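Major extracellular endoglucanase (Xanthomonas campestris pv. campestris, PDB 4TUF) hydrolyses internal beta-1,4-glucosidic linkages in cellulose, lichenin and cereal beta-glucans through its family 5 glycoside hydrolase catalytic domain. Local coordinates at residues A[309-314]-A[322-327]; A[46-51]-A[330-335]. All coordinates share one frame; numbering follows the deposited sequence.

Contact 1 (A[309-314]-A[322-327])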
ATOM      1  N   GLY A 309      -4.081  -1.927  -8.526  1.00 34.90           N
ATOM      2  CA  GLY A 309      -2.990  -1.582  -7.639  1.00 37.76           C
ATOM      3  C   GLY A 309      -3.280  -0.261  -6.961  1.00 38.91           C
ATOM      4  O   GLY A 309      -4.362   0.302  -7.129  1.00 39.27           O
ATOM      5  N   PHE A 310      -2.316   0.234  -6.193  1.00 37.87           N
ATOM      6  CA  PHE A 310      -2.504   1.467  -5.444  1.00 33.19           C
ATOM      7  C   PHE A 310      -1.419   2.477  -5.780  1.00 37.38           C
ATOM      8  O   PHE A 310      -0.268   2.325  -5.364  1.00 43.37           O
ATOM      9  CB  PHE A 310      -2.514   1.180  -3.945  1.00 33.48           C
ATOM     10  CG  PHE A 310      -3.673   0.331  -3.498  1.00 33.41           C
ATOM     11  CD1 PHE A 310      -3.586  -1.049  -3.515  1.00 30.99           C
ATOM     12  CD2 PHE A 310      -4.855   0.918  -3.068  1.00 33.53           C
ATOM     13  CE1 PHE A 310      -4.656  -1.827  -3.109  1.00 34.83           C
ATOM     14  CE2 PHE A 310      -5.927   0.144  -2.665  1.00 30.10           C
ATOM     15  CZ  PHE A 310      -5.827  -1.228  -2.684  1.00 30.30           C
ATOM     16  N   TYR A 311      -1.790   3.507  -6.536  1.00 34.40           N
ATOM     17  CA  TYR A 311      -0.856   4.567  -6.899  1.00 34.82           C
ATOM     18  C   TYR A 311      -0.334   5.336  -5.685  1.00 37.48           C
ATOM     19  O   TYR A 311      -1.041   5.503  -4.694  1.00 41.22           O
ATOM     20  CB  TYR A 311      -1.518   5.544  -7.873  1.00 35.71           C
ATOM     21  CG  TYR A 311      -0.525   6.419  -8.594  1.00 41.51           C
ATOM     22  CD1 TYR A 311       0.241   5.912  -9.638  1.00 42.01           C
ATOM     23  CD2 TYR A 311      -0.335   7.744  -8.226  1.00 42.61           C
ATOM     24  CE1 TYR A 311       1.162   6.702 -10.301  1.00 40.69           C
ATOM     25  CE2 TYR A 311       0.586   8.543  -8.885  1.00 46.33           C
ATOM     26  CZ  TYR A 311       1.330   8.014  -9.922  1.00 46.54           C
ATOM     27  OH  TYR A 311       2.245   8.799 -10.584  1.00 55.94           O
ATOM     28  N   TRP A 312       0.912   5.790  -5.762  1.00 44.40           N
ATOM     29  CA  TRP A 312       1.525   6.621  -4.732  0.50 51.43           C
ATOM     30  C   TRP A 312       1.815   8.014  -5.292  1.00 57.11           C
ATOM     31  O   TRP A 312       2.726   8.150  -6.112  1.00 62.39           O
ATOM     32  CB  TRP A 312       2.821   5.962  -4.246  0.50 55.60           C
ATOM     33  CG  TRP A 312       3.480   6.616  -3.072  0.50 61.52           C
ATOM     34  CD1 TRP A 312       2.889   6.964  -1.902  0.50 65.51           C
ATOM     35  CD2 TRP A 312       4.870   6.956  -2.937  0.50 65.73           C
ATOM     36  NE1 TRP A 312       3.812   7.523  -1.048  0.50 70.65           N
ATOM     37  CE2 TRP A 312       5.036   7.526  -1.660  0.50 71.58           C
ATOM     38  CE3 TRP A 312       5.981   6.852  -3.775  0.50 65.41           C
ATOM     39  CZ2 TRP A 312       6.272   7.983  -1.198  0.50 71.31           C
ATOM     40  CZ3 TRP A 312       7.210   7.295  -3.308  0.50 65.00           C
ATOM     41  CH2 TRP A 312       7.343   7.860  -2.039  0.50 66.17           C
ATOM     42  N   SER A 313       1.079   9.044  -4.869  1.00 56.84           N
ATOM     43  CA  SER A 313      -0.002   8.954  -3.891  1.00 49.39           C
ATOM     44  C   SER A 313      -1.096   9.958  -4.225  1.00 49.22           C
ATOM     45  O   SER A 313      -1.025  10.651  -5.236  1.00 53.70           O
ATOM     46  CB  SER A 313       0.516   9.236  -2.486  1.00 47.14           C
ATOM     47  OG  SER A 313       1.033  10.554  -2.418  1.00 49.47           O
ATOM     48  N   TRP A 314      -2.098  10.053  -3.362  1.00 44.40           N
ATOM     49  CA  TRP A 314      -3.101  11.100  -3.494  1.00 43.99           C
ATOM     50  C   TRP A 314      -2.482  12.456  -3.179  1.00 45.37           C
ATOM     51  O   TRP A 314      -2.522  13.375  -3.991  1.00 42.20           O
ATOM     52  CB  TRP A 314      -4.291  10.837  -2.569  1.00 46.37           C
ATOM     53  CG  TRP A 314      -5.340  11.909  -2.613  1.00 39.03           C
ATOM     54  CD1 TRP A 314      -5.660  12.790  -1.619  1.00 40.53           C
ATOM     55  CD2 TRP A 314      -6.203  12.214  -3.713  1.00 46.63           C
ATOM     56  NE1 TRP A 314      -6.672  13.624  -2.031  1.00 41.99           N
ATOM     57  CE2 TRP A 314      -7.023  13.292  -3.314  1.00 49.63           C
ATOM     58  CE3 TRP A 314      -6.361  11.684  -5.000  1.00 43.79           C
ATOM     59  CZ2 TRP A 314      -7.986  13.848  -4.156  1.00 51.29           C
ATOM     60  CZ3 TRP A 314      -7.319  12.237  -5.835  1.00 40.70           C
ATOM     61  CH2 TRP A 314      -8.117  13.310  -5.410  1.00 48.52           C
ATOM     62  N   GLY A 322       5.497  13.610  -5.644  1.00 90.80           N
ATOM     63  CA  GLY A 322       4.286  14.387  -5.819  1.00 73.72           C
ATOM     64  C   GLY A 322       3.109  13.427  -5.781  1.00 63.47           C
ATOM     65  O   GLY A 322       3.255  12.266  -5.389  1.00 71.91           O
ATOM     66  N   GLY A 323       1.939  13.894  -6.190  1.00 50.58           N
ATOM     67  CA  GLY A 323       0.756  13.060  -6.126  1.00 42.46           C
ATOM     68  C   GLY A 323      -0.198  13.267  -7.286  1.00 44.12           C
ATOM     69  O   GLY A 323       0.198  13.699  -8.365  1.00 41.90           O
ATOM     70  N   ILE A 324      -1.462  12.935  -7.060  1.00 43.51           N
ATOM     71  CA  ILE A 324      -2.501  13.184  -8.041  1.00 38.56           C
ATOM     72  C   ILE A 324      -2.894  14.662  -7.971  1.00 43.77           C
ATOM     73  O   ILE A 324      -3.108  15.311  -8.995  1.00 44.45           O
ATOM     74  CB  ILE A 324      -3.716  12.276  -7.804  1.00 34.25           C
ATOM     75  CG1 ILE A 324      -3.297  10.809  -7.897  1.00 35.31           C
ATOM     76  CG2 ILE A 324      -4.799  12.548  -8.818  1.00 34.78           C
ATOM     77  CD1 ILE A 324      -2.741  10.423  -9.249  1.00 35.29           C
ATOM     78  N   LEU A 325      -2.962  15.195  -6.754  1.00 45.61           N
ATOM     79  CA  LEU A 325      -3.195  16.623  -6.556  1.00 47.03           C
ATOM     80  C   LEU A 325      -1.895  17.411  -6.655  1.00 48.25           C
ATOM     81  O   LEU A 325      -0.826  16.912  -6.298  1.00 47.74           O
ATOM     82  CB  LEU A 325      -3.849  16.890  -5.198  1.00 39.00           C
ATOM     83  CG  LEU A 325      -5.244  16.318  -4.961  1.00 36.81           C
ATOM     84  CD1 LEU A 325      -5.644  16.539  -3.524  1.00 40.13           C
ATOM     85  CD2 LEU A 325      -6.256  16.954  -5.894  1.00 37.11           C
ATOM     86  N   ARG A 326      -1.987  18.642  -7.139  1.00 47.98           N
ATOM     87  CA  ARG A 326      -0.848  19.545  -7.108  1.00 50.42           C
ATOM     88  C   ARG A 326      -0.738  20.188  -5.723  1.00 48.47           C
ATOM     89  O   ARG A 326      -1.489  19.846  -4.813  1.00 41.43           O
ATOM     90  CB  ARG A 326      -0.968  20.612  -8.195  1.00 46.62           C
ATOM     91  CG  ARG A 326      -1.036  20.059  -9.612  1.00 47.21           C
ATOM     92  CD  ARG A 326      -0.864  21.169 -10.643  1.00 65.19           C
ATOM     93  NE  ARG A 326      -1.024  20.678 -12.006  1.00 74.18           N
ATOM     94  CZ  ARG A 326      -0.044  20.137 -12.722  1.00 83.25           C
ATOM     95  NH1 ARG A 326       1.167  20.019 -12.196  1.00 90.96           N
ATOM     96  NH2 ARG A 326      -0.273  19.714 -13.960  1.00 82.47           N
ATOM     97  N   ASP A 327       0.191  21.124  -5.572  1.00 48.78           N
ATOM     98  CA  ASP A 327       0.492  21.696  -4.263  1.00 49.15           C
ATOM     99  C   ASP A 327      -0.624  22.599  -3.731  1.00 51.79           C
ATOM    100  O   ASP A 327      -0.641  22.932  -2.545  1.00 54.87           O
ATOM    101  CB  ASP A 327       1.809  22.473  -4.323  1.00 59.40           C
ATOM    102  CG  ASP A 327       2.968  21.621  -4.807  1.00 73.78           C
ATOM    103  OD1 ASP A 327       3.081  20.456  -4.364  1.00 77.90           O
ATOM    104  OD2 ASP A 327       3.761  22.113  -5.637  1.00 83.35           O
TER

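Contact 2 (A[46-51]-A[330-335])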
ATOM      1  N   ILE A  46     -12.676  13.296  -0.525  1.00 44.96           N
ATOM      2  CA  ILE A  46     -12.992  11.906  -0.832  1.00 45.08           C
ATOM      3  C   ILE A  46     -13.912  11.840  -2.047  1.00 44.57           C
ATOM      4  O   ILE A  46     -13.696  11.045  -2.959  1.00 40.95           O
ATOM      5  CB  ILE A  46     -13.651  11.199   0.368  1.00 43.59           C
ATOM      6  CG1 ILE A  46     -12.613  10.938   1.462  1.00 43.13           C
ATOM      7  CG2 ILE A  46     -14.304   9.892  -0.063  1.00 39.68           C
ATOM      8  CD1 ILE A  46     -13.208  10.378   2.730  1.00 44.94           C
ATOM      9  N   VAL A  47     -14.934  12.691  -2.046  1.00 47.31           N
ATOM     10  CA  VAL A  47     -15.879  12.793  -3.151  1.00 44.97           C
ATOM     11  C   VAL A  47     -15.145  13.010  -4.468  1.00 48.07           C
ATOM     12  O   VAL A  47     -15.520  12.450  -5.501  1.00 54.22           O
ATOM     13  CB  VAL A  47     -16.886  13.948  -2.915  1.00 44.87           C
ATOM     14  CG1 VAL A  47     -17.549  14.384  -4.215  1.00 48.54           C
ATOM     15  CG2 VAL A  47     -17.928  13.543  -1.886  1.00 45.14           C
ATOM     16  N   GLN A  48     -14.079  13.804  -4.419  1.00 49.47           N
ATOM     17  CA  GLN A  48     -13.321  14.129  -5.620  1.00 49.54           C
ATOM     18  C   GLN A  48     -12.524  12.943  -6.147  1.00 48.42           C
ATOM     19  O   GLN A  48     -12.454  12.727  -7.353  1.00 56.11           O
ATOM     20  CB  GLN A  48     -12.368  15.293  -5.367  1.00 43.43           C
ATOM     21  CG  GLN A  48     -11.719  15.793  -6.641  1.00 45.54           C
ATOM     22  CD  GLN A  48     -10.752  16.925  -6.410  1.00 46.52           C
ATOM     23  OE1 GLN A  48     -10.280  17.136  -5.291  1.00 44.19           O
ATOM     24  NE2 GLN A  48     -10.446  17.666  -7.475  1.00 47.31           N
ATOM     25  N   MET A  49     -11.918  12.177  -5.247  1.00 41.43           N
ATOM     26  CA  MET A  49     -11.042  11.104  -5.681  1.00 46.53           C
ATOM     27  C   MET A  49     -11.859   9.937  -6.226  1.00 48.34           C
ATOM     28  O   MET A  49     -11.371   9.169  -7.050  1.00 54.44           O
ATOM     29  CB  MET A  49     -10.104  10.657  -4.546  1.00 47.59           C
ATOM     30  CG  MET A  49     -10.698   9.769  -3.478  1.00 50.57           C
ATOM     31  SD  MET A  49      -9.436   9.286  -2.274  1.00 55.69           S
ATOM     32  CE  MET A  49      -9.389  10.716  -1.197  1.00 33.74           C
ATOM     33  N   GLN A  50     -13.110   9.815  -5.799  1.00 48.03           N
ATOM     34  CA  GLN A  50     -13.964   8.786  -6.374  1.00 48.42           C
ATOM     35  C   GLN A  50     -14.397   9.208  -7.769  1.00 51.31           C
ATOM     36  O   GLN A  50     -14.522   8.375  -8.667  1.00 51.07           O
ATOM     37  CB  GLN A  50     -15.187   8.510  -5.497  1.00 40.63           C
ATOM     38  CG  GLN A  50     -16.022   7.341  -5.998  1.00 41.54           C
ATOM     39  CD  GLN A  50     -17.200   7.021  -5.103  1.00 47.87           C
ATOM     40  OE1 GLN A  50     -17.977   7.902  -4.729  1.00 44.80           O
ATOM     41  NE2 GLN A  50     -17.340   5.749  -4.752  1.00 51.50           N
ATOM     42  N   GLY A  51     -14.614  10.510  -7.945  1.00 51.88           N
ATOM     43  CA  GLY A  51     -15.045  11.061  -9.216  1.00 50.73           C
ATOM     44  C   GLY A  51     -14.014  10.942 -10.325  1.00 50.50           C
ATOM     45  O   GLY A  51     -14.365  10.953 -11.503  1.00 49.68           O
ATOM     46  N   THR A 330      -5.982  21.231  -4.884  1.00 42.84           N
ATOM     47  CA  THR A 330      -7.241  21.263  -5.614  1.00 44.10           C
ATOM     48  C   THR A 330      -7.082  20.820  -7.066  1.00 48.59           C
ATOM     49  O   THR A 330      -7.989  20.219  -7.633  1.00 51.82           O
ATOM     50  CB  THR A 330      -7.868  22.670  -5.588  1.00 56.84           C
ATOM     51  OG1 THR A 330      -6.871  23.646  -5.911  1.00 63.47           O
ATOM     52  CG2 THR A 330      -8.425  22.977  -4.212  1.00 55.20           C
ATOM     53  N   SER A 331      -5.932  21.113  -7.665  1.00 48.81           N
ATOM     54  CA  SER A 331      -5.718  20.825  -9.084  1.00 46.42           C
ATOM     55  C   SER A 331      -5.258  19.384  -9.308  1.00 52.19           C
ATOM     56  O   SER A 331      -4.440  18.855  -8.553  1.00 45.44           O
ATOM     57  CB  SER A 331      -4.699  21.797  -9.675  1.00 49.34           C
ATOM     58  OG  SER A 331      -5.027  23.137  -9.349  1.00 52.18           O
ATOM     59  N   VAL A 332      -5.780  18.757 -10.358  1.00 55.25           N
ATOM     60  CA  VAL A 332      -5.502  17.350 -10.623  1.00 41.72           C
ATOM     61  C   VAL A 332      -4.525  17.157 -11.781  1.00 43.03           C
ATOM     62  O   VAL A 332      -4.684  17.739 -12.849  1.00 52.45           O
ATOM     63  CB  VAL A 332      -6.807  16.570 -10.920  1.00 42.65           C
ATOM     64  CG1 VAL A 332      -6.500  15.137 -11.342  1.00 41.61           C
ATOM     65  CG2 VAL A 332      -7.717  16.583  -9.706  1.00 40.43           C
ATOM     66  N   ARG A 333      -3.510  16.329 -11.546  1.00 42.23           N
ATOM     67  CA  ARG A 333      -2.534  15.962 -12.565  1.00 46.61           C
ATOM     68  C   ARG A 333      -3.156  15.038 -13.609  1.00 42.87           C
ATOM     69  O   ARG A 333      -3.191  13.823 -13.430  1.00 44.94           O
ATOM     70  CB  ARG A 333      -1.320  15.285 -11.919  1.00 50.93           C
ATOM     71  CG  ARG A 333      -0.479  16.194 -11.033  1.00 52.86           C
ATOM     72  CD  ARG A 333       1.003  15.972 -11.304  1.00 64.67           C
ATOM     73  NE  ARG A 333       1.289  16.020 -12.740  1.00 76.01           N
ATOM     74  CZ  ARG A 333       2.439  15.641 -13.292  1.00 81.16           C
ATOM     75  NH1 ARG A 333       3.424  15.180 -12.532  1.00 83.39           N
ATOM     76  NH2 ARG A 333       2.603  15.719 -14.605  1.00 82.70           N
ATOM     77  N   GLN A 334      -3.631  15.619 -14.703  1.00 48.45           N
ATOM     78  CA  GLN A 334      -4.407  14.886 -15.698  1.00 51.18           C
ATOM     79  C   GLN A 334      -3.627  13.780 -16.416  1.00 54.45           C
ATOM     80  O   GLN A 334      -4.203  12.761 -16.801  1.00 57.64           O
ATOM     81  CB  GLN A 334      -4.968  15.864 -16.728  1.00 53.32           C
ATOM     82  CG  GLN A 334      -5.791  16.986 -16.122  1.00 58.63           C
ATOM     83  CD  GLN A 334      -7.121  16.506 -15.581  1.00 65.22           C
ATOM     84  OE1 GLN A 334      -7.698  15.545 -16.086  1.00 69.92           O
ATOM     85  NE2 GLN A 334      -7.615  17.174 -14.547  1.00 68.98           N
ATOM     86  N   ASP A 335      -2.327  13.977 -16.612  1.00 55.36           N
ATOM     87  CA  ASP A 335      -1.528  12.975 -17.310  1.00 57.14           C
ATOM     88  C   ASP A 335      -1.358  11.732 -16.441  1.00 56.21           C
ATOM     89  O   ASP A 335      -1.372  10.605 -16.938  1.00 56.29           O
ATOM     90  CB  ASP A 335      -0.163  13.539 -17.726  1.00 59.97           C
ATOM     91  CG  ASP A 335       0.496  14.367 -16.636  1.00 68.38           C
ATOM     92  OD1 ASP A 335       0.038  14.320 -15.472  1.00 67.07           O
ATOM     93  OD2 ASP A 335       1.484  15.066 -16.950  1.00 76.86           O
TER

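Contact 1 (A[309-314]-A[322-327])
Following on from strand 309-311, the last of the TIM barrel, Ser-313 and Trp-314 meet Gly-323, Ile-324 and Leu-325 of the chain returning toward helix 334-344. The backbones run close, with CA of Ser-313 4.7 Å from CA of Gly-323. Ile-324 N donates to Ser-313 O over 3.0 Å, in the carbonyl plane although the N-H is bent (132°). Trp-314 O receives two weak bonds, from Ile-324 N and, nearly straight at 175°, from Leu-325 N at 3.3 Å. Ile-324 N is thus shared between two carbonyls.

The peptide before Ser-313 is cis; Trp-312 CB points away from 322-327, and its ring meets Phe-25 and Tyr-238. In the conformer given, the side chain of Trp-312 lies about 4 Å from that of Glu-278, by similarity the nucleophile. A tryptophan with such a cis peptide, following the last barrel strand, is a familiar feature of family 5 active sites.

Apolar contacts complete the join. With CG anti to the backbone N (chi1 178°), the Trp-314 indole swings to the side of its own carbonyl, and Leu-325 CG sits over one face, 4.1 Å from the centroid of the six-membered ring, a CH-pi contact. Leu-325 CD1 reaches the same indole nearer its rim, 3.5 Å from CE2. Ile-324 CB comes obliquely to CE3 of the same six-membered ring, 3.9 Å away. Ile-324 CD1 extends to Tyr-311 CD2 (3.7 Å), whose ring also meets Phe-279 edge-to-face while its OH bonds to Gln-294.

Contact 2 (A[46-51]-A[330-335])
Gln-48 carries this surface contact alone on the side of helix 42-51, meeting Thr-330 and Val-332 through its amide nitrogen. On the polar side, NE2 of Gln-48 stands 3.5 Å from the backbone O of Thr-330, a proximity that does not qualify as a hydrogen bond. The other end of the amide is better placed: OE1 of Gln-48 accepts from Arg-40 NH1, which should limit rotation of the group. The anti CG (chi1 -171°) and extended chain carry the amide outward from the helix, bridging the 9.4 Å between CA of Gln-48 and CA of Thr-330.

The remaining touch is van der Waals packing: a methyl, Val-332 CG2, lies 3.7 Å from NE2 of Gln-48, the two side chains lying alongside and pointing in opposing directions.

Charge pairing lies within 330-335. NH2 of Arg-333, the N-cap residue of helix 334-344, forms a salt bridge with Asp-335 OD2 (2.7 Å), in which the hydrogen bond is weak, the N-H angle being 117°, while Arg-333 NH1 bonds to Lys-282 O. Together the segments bring the first helix after the opening barrel strand beside the run-in to the C-terminal helix, the neighbourhood expected where a TIM barrel closes.

From the N terminus, the chain passes strand 16-23, whose parallel pairing with 309-311 closes the barrel, and then helix 42-51, the first half of contact 2. Most of the barrel follows before strand 309-311, which begins the first segment of contact 1; that contact closes a short loop of seven residues between 314 and 322. The chain then soon reaches 330-335, completing contact 2, so the short loop lies wholly within the long one. The centres of the two contacts are about 9 Å apart and they touch directly: Ile-324 O and Arg-333 N probably hydrogen-bond, as do Arg-326 N and Ser-331 O, and Trp-314 packs on Met-49. The last strand, its following loop and the first and last helices are thereby joined.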